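Local coordinates for phosphoribulokinase 1 (Rhodobacter sphaeroides, PDB 1A7J), which catalyses the ATP-dependent phosphorylation of D-ribulose 5-phosphate to D-ribulose 1,5-bisphosphate in the Calvin cycle, at residues K3-T11 with F84-Q92; T24-V34 with D269-I280. One frame throughout, in Å; residues are numbered along the deposited sequence.

Contact 1 of 2, residues K3-T11 with F84-Q92; sequences KKHPIISVT and FREYGETGQ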
loop_
_atom_site.group_PDB
_atom_site.type_symbol
_atom_site.label_atom_id
_atom_site.label_comp_id
_atom_site.label_asym_id
_atom_site.label_seq_id
_atom_site.Cartn_x
_atom_site.Cartn_y
_atom_site.Cartn_z
ATOM N N LYS A 3 -10.151 -2.760 18.408
ATOM C CA LYS A 3 -10.910 -3.927 18.846
ATOM C C LYS A 3 -12.374 -3.757 18.493
ATOM O O LYS A 3 -12.973 -4.658 17.918
ATOM C CB LYS A 3 -10.775 -4.109 20.365
ATOM C CG LYS A 3 -11.277 -5.434 20.873
ATOM C CD LYS A 3 -10.144 -6.431 20.998
ATOM C CE LYS A 3 -9.275 -6.118 22.206
ATOM N NZ LYS A 3 -10.064 -6.232 23.475
ATOM N N LYS A 4 -12.870 -2.532 18.658
ATOM C CA LYS A 4 -14.280 -2.218 18.431
ATOM C C LYS A 4 -14.531 -1.331 17.203
ATOM O O LYS A 4 -15.668 -0.950 16.908
ATOM C CB LYS A 4 -14.871 -1.573 19.674
ATOM N N HIS A 5 -13.467 -1.050 16.463
ATOM C CA HIS A 5 -13.567 -0.294 15.228
ATOM C C HIS A 5 -12.360 -0.645 14.379
ATOM O O HIS A 5 -11.512 0.212 14.124
ATOM C CB HIS A 5 -13.527 1.204 15.511
ATOM C CG HIS A 5 -14.773 1.744 16.131
ATOM N ND1 HIS A 5 -14.863 2.040 17.473
ATOM C CD2 HIS A 5 -15.956 2.104 15.585
ATOM C CE1 HIS A 5 -16.048 2.558 17.728
ATOM N NE2 HIS A 5 -16.729 2.608 16.599
ATOM N N PRO A 6 -12.206 -1.925 14.000
ATOM C CA PRO A 6 -10.937 -2.329 13.387
ATOM C C PRO A 6 -10.534 -1.536 12.125
ATOM O O PRO A 6 -11.382 -1.097 11.334
ATOM C CB PRO A 6 -11.139 -3.816 13.117
ATOM C CG PRO A 6 -12.610 -3.960 12.935
ATOM C CD PRO A 6 -13.241 -2.972 13.861
ATOM N N ILE A 7 -9.255 -1.181 12.085
ATOM C CA ILE A 7 -8.651 -0.597 10.900
ATOM C C ILE A 7 -7.726 -1.632 10.258
ATOM O O ILE A 7 -6.887 -2.206 10.940
ATOM C CB ILE A 7 -7.831 0.635 11.261
ATOM C CG1 ILE A 7 -8.534 1.425 12.347
ATOM C CG2 ILE A 7 -7.708 1.531 10.078
ATOM C CD1 ILE A 7 -7.649 2.460 12.983
ATOM N N ILE A 8 -7.966 -1.933 8.979
ATOM C CA ILE A 8 -7.097 -2.771 8.130
ATOM C C ILE A 8 -6.212 -1.890 7.252
ATOM O O ILE A 8 -6.703 -0.980 6.587
ATOM C CB ILE A 8 -7.940 -3.665 7.197
ATOM C CG1 ILE A 8 -8.710 -4.683 8.033
ATOM C CG2 ILE A 8 -7.035 -4.385 6.173
ATOM C CD1 ILE A 8 -9.746 -5.395 7.255
ATOM N N SER A 9 -4.935 -2.241 7.147
ATOM C CA SER A 9 -3.936 -1.349 6.561
ATOM C C SER A 9 -2.988 -2.087 5.628
ATOM O O SER A 9 -2.142 -2.859 6.087
ATOM C CB SER A 9 -3.140 -0.687 7.684
ATOM O OG SER A 9 -2.200 0.249 7.194
ATOM N N VAL A 10 -3.132 -1.821 4.325
ATOM C CA VAL A 10 -2.280 -2.351 3.256
ATOM C C VAL A 10 -1.214 -1.322 2.864
ATOM O O VAL A 10 -1.531 -0.203 2.474
ATOM C CB VAL A 10 -3.133 -2.659 2.008
ATOM C CG1 VAL A 10 -2.288 -3.273 0.930
ATOM C CG2 VAL A 10 -4.305 -3.567 2.367
ATOM N N THR A 11 0.055 -1.666 3.014
ATOM C CA THR A 11 1.112 -0.713 2.695
ATOM C C THR A 11 2.058 -1.275 1.643
ATOM O O THR A 11 2.169 -2.494 1.496
ATOM C CB THR A 11 1.913 -0.334 3.928
ATOM O OG1 THR A 11 2.857 0.677 3.587
ATOM C CG2 THR A 11 2.686 -1.505 4.413
ATOM N N PHE A 84 -6.555 7.660 12.112
ATOM C CA PHE A 84 -6.519 6.281 12.556
ATOM C C PHE A 84 -6.852 6.207 14.040
ATOM O O PHE A 84 -7.630 5.353 14.458
ATOM C CB PHE A 84 -5.138 5.693 12.306
ATOM C CG PHE A 84 -4.967 5.098 10.943
ATOM C CD1 PHE A 84 -5.854 5.397 9.922
ATOM C CD2 PHE A 84 -3.990 4.136 10.718
ATOM C CE1 PHE A 84 -5.786 4.724 8.705
ATOM C CE2 PHE A 84 -3.913 3.472 9.511
ATOM C CZ PHE A 84 -4.816 3.755 8.504
ATOM N N ARG A 85 -6.301 7.145 14.815
ATOM C CA ARG A 85 -6.658 7.372 16.228
ATOM C C ARG A 85 -8.169 7.564 16.424
ATOM O O ARG A 85 -8.774 6.968 17.312
ATOM C CB ARG A 85 -5.931 8.622 16.747
ATOM C CG ARG A 85 -5.326 8.515 18.137
ATOM C CD ARG A 85 -3.906 9.092 18.163
ATOM N NE ARG A 85 -3.821 10.401 18.809
ATOM C CZ ARG A 85 -3.551 11.545 18.179
ATOM N NH1 ARG A 85 -3.716 11.645 16.867
ATOM N NH2 ARG A 85 -3.277 12.640 18.881
ATOM N N GLU A 86 -8.767 8.392 15.573
ATOM C CA GLU A 86 -10.171 8.771 15.690
ATOM C C GLU A 86 -11.124 7.659 15.288
ATOM O O GLU A 86 -12.168 7.483 15.906
ATOM C CB GLU A 86 -10.452 10.000 14.835
ATOM C CG GLU A 86 -11.430 10.953 15.443
ATOM C CD GLU A 86 -11.110 12.378 15.096
ATOM O OE1 GLU A 86 -10.281 12.998 15.821
ATOM O OE2 GLU A 86 -11.692 12.870 14.097
ATOM N N TYR A 87 -10.791 6.921 14.236
ATOM C CA TYR A 87 -11.612 5.784 13.855
ATOM C C TYR A 87 -11.699 4.785 14.992
ATOM O O TYR A 87 -12.785 4.420 15.413
ATOM C CB TYR A 87 -11.049 5.085 12.635
ATOM C CG TYR A 87 -12.051 4.151 12.035
ATOM C CD1 TYR A 87 -13.035 4.632 11.195
ATOM C CD2 TYR A 87 -12.108 2.817 12.417
ATOM C CE1 TYR A 87 -14.049 3.817 10.743
ATOM C CE2 TYR A 87 -13.123 1.988 11.971
ATOM C CZ TYR A 87 -14.088 2.498 11.131
ATOM O OH TYR A 87 -15.077 1.687 10.632
ATOM N N GLY A 88 -10.550 4.415 15.535
ATOM C CA GLY A 88 -10.506 3.443 16.611
ATOM C C GLY A 88 -11.526 3.683 17.706
ATOM O O GLY A 88 -12.350 2.820 17.987
ATOM N N GLU A 89 -11.615 4.923 18.160
ATOM C CA GLU A 89 -12.315 5.227 19.394
ATOM C C GLU A 89 -13.790 5.593 19.214
ATOM O O GLU A 89 -14.634 5.185 20.014
ATOM C CB GLU A 89 -11.555 6.331 20.144
ATOM C CG GLU A 89 -10.316 5.798 20.906
ATOM C CD GLU A 89 -9.193 6.827 21.106
ATOM O OE1 GLU A 89 -9.354 7.995 20.667
ATOM O OE2 GLU A 89 -8.148 6.460 21.703
ATOM N N THR A 90 -14.114 6.203 18.079
ATOM C CA THR A 90 -15.410 6.853 17.874
ATOM C C THR A 90 -16.030 6.488 16.522
ATOM O O THR A 90 -17.209 6.773 16.273
ATOM C CB THR A 90 -15.255 8.369 17.876
ATOM O OG1 THR A 90 -14.857 8.795 16.567
ATOM C CG2 THR A 90 -14.186 8.805 18.873
ATOM N N GLY A 91 -15.154 6.154 15.575
ATOM C CA GLY A 91 -15.587 5.770 14.244
ATOM C C GLY A 91 -15.851 6.952 13.340
ATOM O O GLY A 91 -16.625 6.840 12.387
ATOM N N GLN A 92 -15.313 8.120 13.694
ATOM C CA GLN A 92 -15.300 9.235 12.752
ATOM C C GLN A 92 -13.899 9.604 12.291
ATOM O O GLN A 92 -12.901 9.076 12.800
ATOM C CB GLN A 92 -16.007 10.482 13.313
ATOM C CG GLN A 92 -16.353 10.457 14.783
ATOM C CD GLN A 92 -15.604 11.504 15.602
ATOM O OE1 GLN A 92 -14.723 12.205 15.098
ATOM N NE2 GLN A 92 -15.930 11.585 16.890
#

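Contact 2 of 2, residues T24-V34 with D269-I280; sequences TFDQIFRREGV and DLAMQLILTPLI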
loop_
_atom_site.group_PDB
_atom_site.type_symbol
_atom_site.label_atom_id
_atom_site.label_comp_id
_atom_site.label_asym_id
_atom_site.label_seq_id
_atom_site.Cartn_x
_atom_site.Cartn_y
_atom_site.Cartn_z
ATOM N N THR A 24 -10.323 -6.882 -4.465
ATOM C CA THR A 24 -10.300 -8.066 -3.628
ATOM C C THR A 24 -10.942 -7.828 -2.263
ATOM O O THR A 24 -11.814 -8.591 -1.836
ATOM C CB THR A 24 -8.871 -8.551 -3.419
ATOM O OG1 THR A 24 -8.209 -8.660 -4.686
ATOM C CG2 THR A 24 -8.888 -9.897 -2.758
ATOM N N PHE A 25 -10.542 -6.768 -1.574
ATOM C CA PHE A 25 -11.173 -6.471 -0.293
ATOM C C PHE A 25 -12.655 -6.143 -0.459
ATOM O O PHE A 25 -13.503 -6.729 0.207
ATOM C CB PHE A 25 -10.420 -5.351 0.406
ATOM C CG PHE A 25 -9.193 -5.819 1.124
ATOM C CD1 PHE A 25 -9.291 -6.416 2.364
ATOM C CD2 PHE A 25 -7.929 -5.673 0.550
ATOM C CE1 PHE A 25 -8.150 -6.851 3.028
ATOM C CE2 PHE A 25 -6.783 -6.107 1.211
ATOM C CZ PHE A 25 -6.896 -6.693 2.449
ATOM N N ASP A 26 -12.966 -5.358 -1.482
ATOM C CA ASP A 26 -14.353 -5.073 -1.835
ATOM C C ASP A 26 -15.137 -6.383 -1.914
ATOM O O ASP A 26 -16.069 -6.592 -1.146
ATOM C CB ASP A 26 -14.432 -4.339 -3.187
ATOM C CG ASP A 26 -14.018 -2.866 -3.097
ATOM O OD1 ASP A 26 -14.010 -2.316 -1.974
ATOM O OD2 ASP A 26 -13.738 -2.242 -4.153
ATOM N N GLN A 27 -14.615 -7.320 -2.710
ATOM C CA GLN A 27 -15.186 -8.663 -2.901
ATOM C C GLN A 27 -15.445 -9.378 -1.574
ATOM O O GLN A 27 -16.340 -10.210 -1.474
ATOM C CB GLN A 27 -14.245 -9.530 -3.755
ATOM C CG GLN A 27 -14.458 -9.442 -5.266
ATOM C CD GLN A 27 -13.357 -10.145 -6.075
ATOM O OE1 GLN A 27 -13.430 -11.345 -6.349
ATOM N NE2 GLN A 27 -12.366 -9.380 -6.503
ATOM N N ILE A 28 -14.638 -9.082 -0.566
ATOM C CA ILE A 28 -14.772 -9.747 0.714
ATOM C C ILE A 28 -15.737 -9.006 1.640
ATOM O O ILE A 28 -16.593 -9.629 2.258
ATOM C CB ILE A 28 -13.393 -9.916 1.380
ATOM C CG1 ILE A 28 -12.510 -10.800 0.517
ATOM C CG2 ILE A 28 -13.518 -10.576 2.724
ATOM C CD1 ILE A 28 -11.081 -10.496 0.730
ATOM N N PHE A 29 -15.634 -7.683 1.713
ATOM C CA PHE A 29 -16.571 -6.895 2.502
ATOM C C PHE A 29 -17.992 -7.038 1.958
ATOM O O PHE A 29 -18.960 -6.834 2.674
ATOM C CB PHE A 29 -16.194 -5.420 2.477
ATOM C CG PHE A 29 -14.796 -5.144 2.906
ATOM C CD1 PHE A 29 -14.164 -5.958 3.822
ATOM C CD2 PHE A 29 -14.129 -4.028 2.417
ATOM C CE1 PHE A 29 -12.880 -5.657 4.251
ATOM C CE2 PHE A 29 -12.864 -3.725 2.824
ATOM C CZ PHE A 29 -12.231 -4.540 3.750
ATOM N N ARG A 30 -18.111 -7.294 0.663
ATOM C CA ARG A 30 -19.413 -7.512 0.042
ATOM C C ARG A 30 -19.878 -8.934 0.343
ATOM O O ARG A 30 -21.028 -9.165 0.726
ATOM C CB ARG A 30 -19.307 -7.310 -1.462
ATOM C CG ARG A 30 -20.579 -7.624 -2.218
ATOM C CD ARG A 30 -20.252 -8.143 -3.604
ATOM N NE ARG A 30 -20.713 -9.518 -3.777
ATOM C CZ ARG A 30 -19.909 -10.568 -3.908
ATOM N NH1 ARG A 30 -18.597 -10.389 -4.008
ATOM N NH2 ARG A 30 -20.423 -11.796 -3.963
ATOM N N ARG A 31 -18.938 -9.868 0.235
ATOM C CA ARG A 31 -19.157 -11.272 0.539
ATOM C C ARG A 31 -19.552 -11.459 1.994
ATOM O O ARG A 31 -20.230 -12.419 2.320
ATOM C CB ARG A 31 -17.873 -12.047 0.260
ATOM C CG ARG A 31 -18.058 -13.507 -0.073
ATOM C CD ARG A 31 -17.119 -13.906 -1.197
ATOM N NE ARG A 31 -17.511 -13.293 -2.466
ATOM C CZ ARG A 31 -16.915 -13.531 -3.630
ATOM N NH1 ARG A 31 -15.771 -14.204 -3.665
ATOM N NH2 ARG A 31 -17.416 -13.023 -4.752
ATOM N N GLU A 32 -19.087 -10.579 2.878
ATOM C CA GLU A 32 -19.289 -10.780 4.307
ATOM C C GLU A 32 -20.172 -9.727 4.984
ATOM O O GLU A 32 -20.398 -9.796 6.188
ATOM C CB GLU A 32 -17.938 -10.874 5.035
ATOM C CG GLU A 32 -16.844 -11.687 4.315
ATOM C CD GLU A 32 -17.111 -13.199 4.232
ATOM O OE1 GLU A 32 -17.325 -13.844 5.281
ATOM O OE2 GLU A 32 -17.009 -13.766 3.118
ATOM N N GLY A 33 -20.665 -8.754 4.228
ATOM C CA GLY A 33 -21.564 -7.758 4.797
ATOM C C GLY A 33 -20.873 -6.644 5.569
ATOM O O GLY A 33 -21.527 -5.829 6.223
ATOM N N VAL A 34 -19.550 -6.590 5.460
ATOM C CA VAL A 34 -18.732 -5.577 6.120
ATOM C C VAL A 34 -18.910 -4.215 5.451
ATOM O O VAL A 34 -18.415 -3.995 4.340
ATOM C CB VAL A 34 -17.234 -5.986 6.066
ATOM C CG1 VAL A 34 -16.350 -4.892 6.604
ATOM C CG2 VAL A 34 -17.032 -7.273 6.848
ATOM N N ASP A 269 -5.338 -12.854 -6.307
ATOM C CA ASP A 269 -6.722 -12.592 -5.949
ATOM C C ASP A 269 -7.372 -13.749 -5.170
ATOM O O ASP A 269 -8.139 -13.504 -4.244
ATOM C CB ASP A 269 -7.541 -12.264 -7.200
ATOM C CG ASP A 269 -9.032 -12.149 -6.910
ATOM O OD1 ASP A 269 -9.462 -11.085 -6.420
ATOM O OD2 ASP A 269 -9.775 -13.130 -7.159
ATOM N N LEU A 270 -7.091 -15.000 -5.536
ATOM C CA LEU A 270 -7.666 -16.148 -4.811
ATOM C C LEU A 270 -6.987 -16.464 -3.463
ATOM O O LEU A 270 -7.639 -16.965 -2.533
ATOM C CB LEU A 270 -7.627 -17.399 -5.694
ATOM C CG LEU A 270 -8.312 -18.672 -5.198
ATOM C CD1 LEU A 270 -9.780 -18.413 -4.910
ATOM C CD2 LEU A 270 -8.195 -19.737 -6.253
ATOM N N ALA A 271 -5.670 -16.269 -3.397
ATOM C CA ALA A 271 -4.914 -16.415 -2.160
ATOM C C ALA A 271 -5.247 -15.324 -1.138
ATOM O O ALA A 271 -5.432 -15.598 0.045
ATOM C CB ALA A 271 -3.464 -16.403 -2.465
ATOM N N MET A 272 -5.458 -14.107 -1.602
ATOM C CA MET A 272 -6.020 -13.098 -0.723
ATOM C C MET A 272 -7.422 -13.443 -0.205
ATOM O O MET A 272 -7.655 -13.415 0.989
ATOM C CB MET A 272 -5.994 -11.726 -1.407
ATOM C CG MET A 272 -4.587 -11.280 -1.685
ATOM S SD MET A 272 -4.464 -9.615 -2.247
ATOM C CE MET A 272 -5.247 -8.849 -0.977
ATOM N N GLN A 273 -8.324 -13.891 -1.061
ATOM C CA GLN A 273 -9.624 -14.320 -0.571
ATOM C C GLN A 273 -9.521 -15.448 0.415
ATOM O O GLN A 273 -9.938 -15.285 1.552
ATOM C CB GLN A 273 -10.532 -14.725 -1.711
ATOM C CG GLN A 273 -11.186 -13.534 -2.339
ATOM C CD GLN A 273 -12.035 -13.911 -3.507
ATOM O OE1 GLN A 273 -12.867 -14.818 -3.413
ATOM N NE2 GLN A 273 -11.823 -13.240 -4.633
ATOM N N LEU A 274 -8.845 -16.535 0.050
ATOM C CA LEU A 274 -8.761 -17.666 0.951
ATOM C C LEU A 274 -8.101 -17.269 2.243
ATOM O O LEU A 274 -8.341 -17.883 3.272
ATOM C CB LEU A 274 -7.951 -18.795 0.360
ATOM C CG LEU A 274 -8.489 -19.506 -0.860
ATOM C CD1 LEU A 274 -7.560 -20.660 -1.152
ATOM C CD2 LEU A 274 -9.891 -19.984 -0.599
ATOM N N ILE A 275 -7.134 -16.374 2.177
ATOM C CA ILE A 275 -6.355 -16.096 3.369
ATOM C C ILE A 275 -7.050 -15.061 4.232
ATOM O O ILE A 275 -7.359 -15.350 5.378
ATOM C CB ILE A 275 -4.913 -15.665 3.003
ATOM C CG1 ILE A 275 -4.155 -16.894 2.533
ATOM C CG2 ILE A 275 -4.189 -15.014 4.189
ATOM C CD1 ILE A 275 -2.900 -16.561 1.932
ATOM N N LEU A 276 -7.571 -14.016 3.603
ATOM C CA LEU A 276 -8.017 -12.819 4.304
ATOM C C LEU A 276 -9.480 -12.865 4.707
ATOM O O LEU A 276 -9.960 -12.032 5.482
ATOM C CB LEU A 276 -7.824 -11.606 3.419
ATOM C CG LEU A 276 -6.585 -10.719 3.440
ATOM C CD1 LEU A 276 -5.427 -11.264 4.234
ATOM C CD2 LEU A 276 -6.214 -10.503 1.995
ATOM N N THR A 277 -10.246 -13.687 4.019
ATOM C CA THR A 277 -11.660 -13.745 4.302
ATOM C C THR A 277 -11.964 -13.994 5.791
ATOM O O THR A 277 -12.622 -13.159 6.410
ATOM C CB THR A 277 -12.329 -14.765 3.394
ATOM O OG1 THR A 277 -12.398 -14.229 2.071
ATOM C CG2 THR A 277 -13.709 -15.104 3.897
ATOM N N PRO A 278 -11.305 -15.007 6.430
ATOM C CA PRO A 278 -11.412 -15.282 7.874
ATOM C C PRO A 278 -10.735 -14.359 8.909
ATOM O O PRO A 278 -11.076 -14.396 10.098
ATOM C CB PRO A 278 -10.878 -16.710 7.996
ATOM C CG PRO A 278 -10.008 -16.888 6.849
ATOM C CD PRO A 278 -10.734 -16.172 5.735
ATOM N N LEU A 279 -9.700 -13.630 8.519
ATOM C CA LEU A 279 -9.154 -12.677 9.455
ATOM C C LEU A 279 -10.107 -11.486 9.551
ATOM O O LEU A 279 -10.400 -11.023 10.648
ATOM C CB LEU A 279 -7.766 -12.220 9.022
ATOM C CG LEU A 279 -6.784 -13.241 8.480
ATOM C CD1 LEU A 279 -5.406 -12.641 8.531
ATOM C CD2 LEU A 279 -6.830 -14.511 9.290
ATOM N N ILE A 280 -10.685 -11.077 8.420
ATOM C CA ILE A 280 -11.600 -9.943 8.384
ATOM C C ILE A 280 -12.916 -10.311 9.019
ATOM O O ILE A 280 -13.638 -9.450 9.502
ATOM C CB ILE A 280 -11.829 -9.463 6.942
ATOM C CG1 ILE A 280 -10.551 -8.784 6.440
ATOM C CG2 ILE A 280 -12.982 -8.458 6.885
ATOM C CD1 ILE A 280 -10.473 -8.575 4.958
#

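Contact 1 of 2, residues K3-T11 with F84-Q92
ND1 of His5 donates to the backbone O of Gly88 at 2.7 Å, but the N-H...O angle of 121° makes this short bond strongly bent and weak. With chi1 at -73°, CG lies beside the backbone N of His5, and the imidazole is swung against the last turn of helix 77-90. There Thr90 C and Gly91 N lie over one of its faces. The edge of the same imidazole points at the face of Tyr87 in a T-shaped pair, with ring centroids 5.8 Å apart and planes at 84°. The phenol ring is met at its own edge as well, where His5 O lies in the ring plane, 3.2 Å from Tyr87 CD2.

This is the flank of a P-loop kinase fold: strand 7-11 is an inner strand of the central sheet, and helix 77-90 lies on one face of that sheet; its segment 84-90 runs roughly antiparallel to the strand, the two axes approaching to 10.3 Å. Ile7 does most of the apolar filling between them. Its CG2 sits over the face of Phe84, 4.1 Å from the ring centroid, in a CH-pi contact. On its other branch, Ile7 CG1 passes 3.8 Å from Tyr87 CD2, the two side chains sliding by in opposite directions, while Ile7 CD1 reaches the backbone, 3.2 Å from Phe84 O. Both aromatic side chains also touch Leu128 on the neighbouring strand 127-132, so the helix rests on two strands at once. Further along, Ser9 OG lies at the edge of the Phe84 ring but is hydrogen-bonded to Gly135 O. Gly91, the first residue to leave helical backbone angles and with positive phi, lies close beside the imidazole; a beta carbon there would be tight against His5 CD2.

Contact 2 of 2, residues T24-V34 with D269-I280
Ile28 is a knob in a hole made by Gln273, Leu276, Thr277 and Ile280, its CG1 lying 3.8 Å from Thr277 OG1. The fit is reciprocal: Gln273 pushes into the hollow between Thr24, Gln27, Ile28 and Arg31, its extended chain running past Ile28 so that CG packs near CG1 of the isoleucine. The terminal amides of Gln273 and Gln27 meet with their planes 75° apart, Gln27 OE1 being 3.0 Å from Gln273 NE2.

These knobs join the helix that follows the P-loop, 21-32, to the C-terminal helix 268-284; the axes of segments 24-32 and 269-280 cross at -42° and approach to 9.9 Å. Both helices pack on the same side of strand 7-11, and Phe25 and Ile280 turn to the sheet, where both touch Ile8. Ile280 CD1 meets the edge of the Phe25 ring, 3.5 Å from Phe25 CE1, and touches Phe29 CE1 as well, while Ile280 CG2 lies in the plane of Phe29 at its edge, 3.8 Å from Phe29 CE1. Leu276 CD2 and Met272 CE come obliquely to the far end of the Phe25 ring. Met272 is bent at chi3 (56°), which brings its methyl CE to 3.8 Å from Phe25 CE2, while its CB packs against Thr24 CG2.

Polar groups close one end, where Asp269 OD1 accepts a weak bond from Gln27 NE2. At Thr277, OG1 donates to Gln273 O at 2.7 Å from above the carbonyl plane, and CG2 meets the carboxylate of Glu32. Cutting Thr277 back to an alanine would probably open a gap beside Ile28 and take one of the two hydrogen bonds from Gln273 O, just before the kink at Pro278 and Leu279.

Strand 7-11 joins the two contacts, whose centres are 18 Å apart. Ile7 and Ser9 face helix 77-90 in contact 1, whereas the alternating Ile8 and Val10 face the helix pair of contact 2: Ile8 CD1 is 3.6 Å from Ile280 CG1, and Val10 CG2 is 3.7 Å from Phe25 CE2. The strand is thus packed on one side by helix 77-90 and on the other by helices 21-32 and 268-284. The predicted ATP-binding loop, Gly12 to Thr20, links the strand to helix 21-32. Contact 2 starts close to it, the side chain of Thr24 about 5 Å from that of Thr20; contact 1 approaches it only through Ser9, about 9 Å from Gly12. The catalytic residues Asp42, Lys165, Asp169 and Arg187 lie outside all four segments.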